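Local coordinates for protein triacylglycerol lipase (Clostridium botulinum, PDB 5AH1) that hydrolyses synthetic polyesters and probably triacylglycerols, as a zinc-binding lipase of the alpha/beta-hydrolase fold, at residues K175-G180 and W220-S225; T190-L195 and K321-V326. All blocks are in the same frame, centred on the assembly; numbering follows the deposited sequence.

Contact 1 of 2, residues K175-G180 and W220-S225; sequences KIHLIG and WIHSVS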
loop_
_atom_site.group_PDB
_atom_site.type_symbol
_atom_site.label_atom_id
_atom_site.label_comp_id
_atom_site.label_asym_id
_atom_site.label_seq_id
_atom_site.Cartn_x
_atom_site.Cartn_y
_atom_site.Cartn_z
ATOM N N LYS A 175 7.504 19.338 -6.789
ATOM C CA LYS A 175 7.527 18.118 -5.999
ATOM C C LYS A 175 6.118 17.639 -5.679
ATOM O O LYS A 175 5.130 18.346 -5.910
ATOM C CB LYS A 175 8.288 18.355 -4.685
ATOM C CG LYS A 175 9.706 18.859 -4.825
ATOM C CD LYS A 175 10.369 18.869 -3.446
ATOM C CE LYS A 175 11.649 19.658 -3.407
ATOM N NZ LYS A 175 12.704 19.043 -4.205
ATOM N N ILE A 176 6.033 16.416 -5.158
ATOM C CA ILE A 176 4.769 15.868 -4.699
ATOM C C ILE A 176 4.893 15.256 -3.307
ATOM O O ILE A 176 5.990 14.965 -2.835
ATOM C CB ILE A 176 4.235 14.776 -5.677
ATOM C CG1 ILE A 176 5.161 13.545 -5.696
ATOM C CG2 ILE A 176 4.063 15.364 -7.068
ATOM C CD1 ILE A 176 4.612 12.379 -6.538
ATOM N N HIS A 177 3.745 15.052 -2.674
ATOM C CA HIS A 177 3.609 14.269 -1.458
ATOM C C HIS A 177 3.040 12.918 -1.874
ATOM O O HIS A 177 1.971 12.876 -2.479
ATOM C CB HIS A 177 2.619 14.889 -0.489
ATOM C CG HIS A 177 2.987 16.257 -0.026
ATOM N ND1 HIS A 177 4.015 16.487 0.863
ATOM C CD2 HIS A 177 2.460 17.468 -0.325
ATOM C CE1 HIS A 177 4.090 17.785 1.101
ATOM N NE2 HIS A 177 3.164 18.403 0.391
ATOM N N LEU A 178 3.727 11.823 -1.550
ATOM C CA LEU A 178 3.201 10.496 -1.833
ATOM C C LEU A 178 2.552 9.930 -0.588
ATOM O O LEU A 178 3.137 9.974 0.499
ATOM C CB LEU A 178 4.315 9.551 -2.283
ATOM C CG LEU A 178 4.774 9.755 -3.726
ATOM C CD1 LEU A 178 6.110 9.054 -3.959
ATOM C CD2 LEU A 178 3.731 9.247 -4.702
ATOM N N ILE A 179 1.348 9.395 -0.748
ATOM C CA ILE A 179 0.647 8.710 0.330
ATOM C C ILE A 179 0.290 7.315 -0.141
ATOM O O ILE A 179 -0.401 7.167 -1.148
ATOM C CB ILE A 179 -0.637 9.472 0.770
ATOM C CG1 ILE A 179 -0.307 10.900 1.216
ATOM C CG2 ILE A 179 -1.352 8.714 1.874
ATOM C CD1 ILE A 179 -1.496 11.746 1.678
ATOM N N GLY A 180 0.749 6.316 0.603
ATOM C CA GLY A 180 0.565 4.934 0.209
ATOM C C GLY A 180 -0.033 4.100 1.313
ATOM O O GLY A 180 0.475 4.078 2.425
ATOM N N TRP A 220 12.145 14.641 -6.448
ATOM C CA TRP A 220 10.788 15.005 -6.832
ATOM C C TRP A 220 9.784 14.824 -5.700
ATOM O O TRP A 220 8.630 15.206 -5.842
ATOM C CB TRP A 220 10.333 14.090 -7.958
ATOM C CG TRP A 220 11.053 14.246 -9.259
ATOM C CD1 TRP A 220 12.050 15.132 -9.570
ATOM C CD2 TRP A 220 10.795 13.501 -10.452
ATOM N NE1 TRP A 220 12.426 14.973 -10.884
ATOM C CE2 TRP A 220 11.665 13.984 -11.446
ATOM C CE3 TRP A 220 9.907 12.465 -10.773
ATOM C CZ2 TRP A 220 11.671 13.473 -12.749
ATOM C CZ3 TRP A 220 9.912 11.957 -12.053
ATOM C CH2 TRP A 220 10.796 12.459 -13.028
ATOM N N ILE A 221 10.217 14.185 -4.611
ATOM C CA ILE A 221 9.325 13.734 -3.552
ATOM C C ILE A 221 9.607 14.525 -2.275
ATOM O O ILE A 221 10.709 14.473 -1.744
ATOM C CB ILE A 221 9.513 12.235 -3.272
ATOM C CG1 ILE A 221 9.463 11.420 -4.581
ATOM C CG2 ILE A 221 8.481 11.800 -2.280
ATOM C CD1 ILE A 221 8.210 11.598 -5.401
ATOM N N HIS A 222 8.626 15.290 -1.811
ATOM C CA HIS A 222 8.808 16.055 -0.585
ATOM C C HIS A 222 8.524 15.228 0.665
ATOM O O HIS A 222 9.196 15.387 1.688
ATOM C CB HIS A 222 7.928 17.304 -0.595
ATOM C CG HIS A 222 8.349 18.332 0.395
ATOM N ND1 HIS A 222 9.660 18.724 0.543
ATOM C CD2 HIS A 222 7.628 19.069 1.273
ATOM C CE1 HIS A 222 9.729 19.662 1.471
ATOM N NE2 HIS A 222 8.515 19.873 1.939
ATOM N N SER A 223 7.514 14.367 0.596
ATOM C CA SER A 223 7.186 13.496 1.698
ATOM C C SER A 223 6.654 12.169 1.213
ATOM O O SER A 223 6.079 12.061 0.136
ATOM C CB SER A 223 6.158 14.155 2.623
ATOM O OG SER A 223 4.874 14.210 2.034
ATOM N N VAL A 224 6.856 11.180 2.071
ATOM C CA VAL A 224 6.360 9.821 1.922
ATOM C C VAL A 224 5.579 9.483 3.185
ATOM O O VAL A 224 6.116 9.551 4.285
ATOM C CB VAL A 224 7.542 8.840 1.767
ATOM C CG1 VAL A 224 7.133 7.384 2.022
ATOM C CG2 VAL A 224 8.157 9.004 0.399
ATOM N N SER A 225 4.300 9.152 3.025
ATOM C CA SER A 225 3.444 8.768 4.136
ATOM C C SER A 225 2.942 7.357 3.904
ATOM O O SER A 225 2.314 7.092 2.871
ATOM C CB SER A 225 2.244 9.702 4.254
ATOM O OG SER A 225 2.619 11.016 4.595
HETATM O O HOH W 1 3.046 12.261 2.234
#

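Contact 2 of 2, residues T190-L195 and K321-V326; sequences TLTQLL and KAQPDV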
loop_
_atom_site.group_PDB
_atom_site.type_symbol
_atom_site.label_atom_id
_atom_site.label_comp_id
_atom_site.label_asym_id
_atom_site.label_seq_id
_atom_site.Cartn_x
_atom_site.Cartn_y
_atom_site.Cartn_z
ATOM N N THR A 190 10.014 2.759 -2.425
ATOM C CA THR A 190 10.846 2.181 -3.496
ATOM C C THR A 190 11.013 3.189 -4.641
ATOM O O THR A 190 12.114 3.408 -5.143
ATOM C CB THR A 190 10.237 0.868 -4.026
ATOM O OG1 THR A 190 10.115 -0.050 -2.939
ATOM C CG2 THR A 190 11.092 0.220 -5.110
ATOM N N LEU A 191 9.924 3.837 -5.048
ATOM C CA LEU A 191 10.027 4.867 -6.072
ATOM C C LEU A 191 10.955 5.988 -5.615
ATOM O O LEU A 191 11.787 6.464 -6.390
ATOM C CB LEU A 191 8.649 5.446 -6.397
ATOM C CG LEU A 191 8.681 6.586 -7.419
ATOM C CD1 LEU A 191 8.978 6.074 -8.797
ATOM C CD2 LEU A 191 7.374 7.379 -7.443
ATOM N N THR A 192 10.830 6.408 -4.366
ATOM C CA THR A 192 11.637 7.517 -3.864
ATOM C C THR A 192 13.129 7.138 -3.858
ATOM O O THR A 192 13.993 7.926 -4.243
ATOM C CB THR A 192 11.148 7.954 -2.470
ATOM O OG1 THR A 192 9.778 8.367 -2.565
ATOM C CG2 THR A 192 11.989 9.090 -1.943
ATOM N N GLN A 193 13.422 5.879 -3.536
ATOM C CA GLN A 193 14.782 5.360 -3.542
ATOM C C GLN A 193 15.362 5.394 -4.957
ATOM O O GLN A 193 16.470 5.875 -5.193
ATOM C CB GLN A 193 14.800 3.934 -3.006
ATOM C CG GLN A 193 16.150 3.253 -3.121
ATOM C CD GLN A 193 17.189 3.832 -2.207
ATOM O OE1 GLN A 193 16.886 4.329 -1.114
ATOM N NE2 GLN A 193 18.429 3.794 -2.660
ATOM N N LEU A 194 14.603 4.861 -5.909
ATOM C CA LEU A 194 15.049 4.822 -7.291
ATOM C C LEU A 194 15.209 6.225 -7.879
ATOM O O LEU A 194 16.210 6.517 -8.529
ATOM C CB LEU A 194 14.077 3.988 -8.136
ATOM C CG LEU A 194 14.157 2.472 -7.897
ATOM C CD1 LEU A 194 13.032 1.751 -8.596
ATOM C CD2 LEU A 194 15.503 1.891 -8.348
ATOM N N LEU A 195 14.236 7.100 -7.670
ATOM C CA LEU A 195 14.363 8.460 -8.169
ATOM C C LEU A 195 15.649 9.103 -7.662
ATOM O O LEU A 195 16.405 9.689 -8.425
ATOM C CB LEU A 195 13.156 9.315 -7.772
ATOM C CG LEU A 195 11.865 9.035 -8.548
ATOM C CD1 LEU A 195 10.712 9.754 -7.867
ATOM C CD2 LEU A 195 11.987 9.454 -10.005
ATOM N N LYS A 321 16.008 2.950 1.322
ATOM C CA LYS A 321 16.288 3.723 2.530
ATOM C C LYS A 321 15.544 5.035 2.538
ATOM O O LYS A 321 15.128 5.559 1.496
ATOM C CB LYS A 321 17.784 3.974 2.680
ATOM C CG LYS A 321 18.381 4.962 1.728
ATOM C CD LYS A 321 19.875 5.152 1.948
ATOM C CE LYS A 321 20.179 6.198 2.979
ATOM N NZ LYS A 321 21.649 6.490 2.980
ATOM N N ALA A 322 15.372 5.564 3.743
ATOM C CA ALA A 322 14.829 6.904 3.909
ATOM C C ALA A 322 15.863 7.907 3.423
ATOM O O ALA A 322 16.991 7.953 3.931
ATOM C CB ALA A 322 14.491 7.178 5.376
ATOM N N GLN A 323 15.489 8.695 2.423
ATOM C CA GLN A 323 16.380 9.689 1.840
ATOM C C GLN A 323 16.466 10.926 2.732
ATOM O O GLN A 323 15.489 11.304 3.375
ATOM C CB GLN A 323 15.862 10.042 0.447
ATOM C CG GLN A 323 15.916 8.855 -0.521
ATOM C CD GLN A 323 17.343 8.424 -0.809
ATOM O OE1 GLN A 323 18.229 9.258 -1.004
ATOM N NE2 GLN A 323 17.584 7.125 -0.829
ATOM N N PRO A 324 17.641 11.569 2.768
ATOM C CA PRO A 324 17.879 12.609 3.787
ATOM C C PRO A 324 17.098 13.898 3.573
ATOM O O PRO A 324 16.955 14.685 4.504
ATOM C CB PRO A 324 19.386 12.853 3.678
ATOM C CG PRO A 324 19.762 12.386 2.318
ATOM C CD PRO A 324 18.883 11.213 2.055
ATOM N N ASP A 325 16.601 14.094 2.358
ATOM C CA ASP A 325 15.874 15.304 1.984
ATOM C C ASP A 325 14.363 15.097 1.836
ATOM O O ASP A 325 13.684 15.934 1.255
ATOM C CB ASP A 325 16.474 15.865 0.693
ATOM C CG ASP A 325 16.448 14.880 -0.482
ATOM O OD1 ASP A 325 16.362 13.639 -0.309
ATOM O OD2 ASP A 325 16.540 15.376 -1.626
ATOM N N VAL A 326 13.847 13.989 2.376
ATOM C CA VAL A 326 12.438 13.654 2.294
ATOM C C VAL A 326 11.886 13.452 3.706
ATOM O O VAL A 326 12.543 12.835 4.560
ATOM C CB VAL A 326 12.263 12.343 1.453
ATOM C CG1 VAL A 326 10.803 11.907 1.383
ATOM C CG2 VAL A 326 12.846 12.514 0.059
#

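Contact 1 of 2, residues K175-G180 and W220-S225
In the central parallel sheet of the alpha/beta-hydrolase fold, strand 176-181 pairs with strand 221-227, and Ile176 N opens the ladder by bonding Trp220 O. Segments 176-180 and 223-225 run within 13° of parallel. Strand 176-181 leads to Ser182, consistent with the family's nucleophile elbow (GxSxG, from Gly180). Leu178 takes part through both backbone groups, its N to Ser223 O and its O to Ser225 N, and Gly180 N closes on Ser225 O at 2.9 Å. The chain turns a corner at His222, whose N still reaches Ile176 O (2.8 Å), while the next amide, Ser223 N, is buried without a partner. On the Ile176 and Leu178 face, Ile221 CD1 touches Ile176 CG1 and Leu178 CD1, each at 3.6 Å; helix 183-197 covers Ile221 and Val224 there. On the other face the side chains of His177, bonded through NE2 to Asn76 OD1, and His222 extend together, ring planes 59° apart, with His177 CE1 at the edge of the His222 ring. Ser223 OG (chi1 72°) hydrogen-bonds His177 ND1 near the ring plane at 2.7 Å, and a water links this hydroxyl with Leu178 O and Ser225 OG, which also hydrogen-bonds Tyr443 OH.

Contact 2 of 2, residues T190-L195 and K321-V326
The backbone of Lys321 passes 6.5 Å from that of Gln193 between CA atoms, where an irregular loop, ending in a type I beta turn from Gln323 to Val326, runs beside helix 190-195. Contact is made through side chains and one loop amide, and the focus of the polar part is the amide oxygen of Gln193. Its CG is anti to the backbone N (chi1 173°) and the chain then bends at chi2 (69°), which swings the amide out from the helix to the loop. Lys321 N gives OE1 a nearly straight bond of 2.9 Å, yet approaches from above the carbonyl plane instead of along a lone pair. Gln323 NE2 also lies 2.9 Å from Gln193 OE1, but that bond is bent and weak. The glutamine chains run roughly perpendicular, their amide planes 64° apart. Glu197, one turn further along the helix, takes the stronger bond from Gln323 NE2 through OE2, and the same oxygen receives a weak one from Gln193 NE2, which probably helps to fix the rotation of the Gln323 amide and, more weakly, that of Gln193. The aliphatic part of Lys321 also leans on Gln193, its CG 3.3 Å from OE1, before the rest of the chain departs from the helix.

Beside this polar cluster is a small apolar patch. Thr192 faces the loop, and its CG2 meets Val326 CG2 at 4.1 Å and Gln323 CG at 4.2 Å, while its OG1 bonds back to Ile188 O within the helix. Thr192 and Val326 both also rest on Val224 of strand 221-227, and the loop continues directly into strand 327-331, the next strand of the sheet; helix 128-140 packs against Thr190, Leu191 and Leu194.

How the contacts relate
Both contacts are largely buried, but contact 1 lies inside the central sheet, whereas contact 2 joins a helix on that sheet to a loop with an exposed lysine. They share a chain path: strand 176-181 runs on into helix 183-197, and strand 221-227 neighbours strand 327-331, which the loop of contact 2 feeds. Contact 1 is mainly a backbone ladder with a histidine-serine bond and a water on one face; contact 2 has no backbone-to-backbone bond and depends on glutamine amides. Where they meet it is by packing: Val326 CG2 lies 3.4 Å from Ile221 O, Thr192 OG1 lies 3.4 Å from Val224 CG2, and Trp220 CE3 is 3.7 Å from Leu195 CD2.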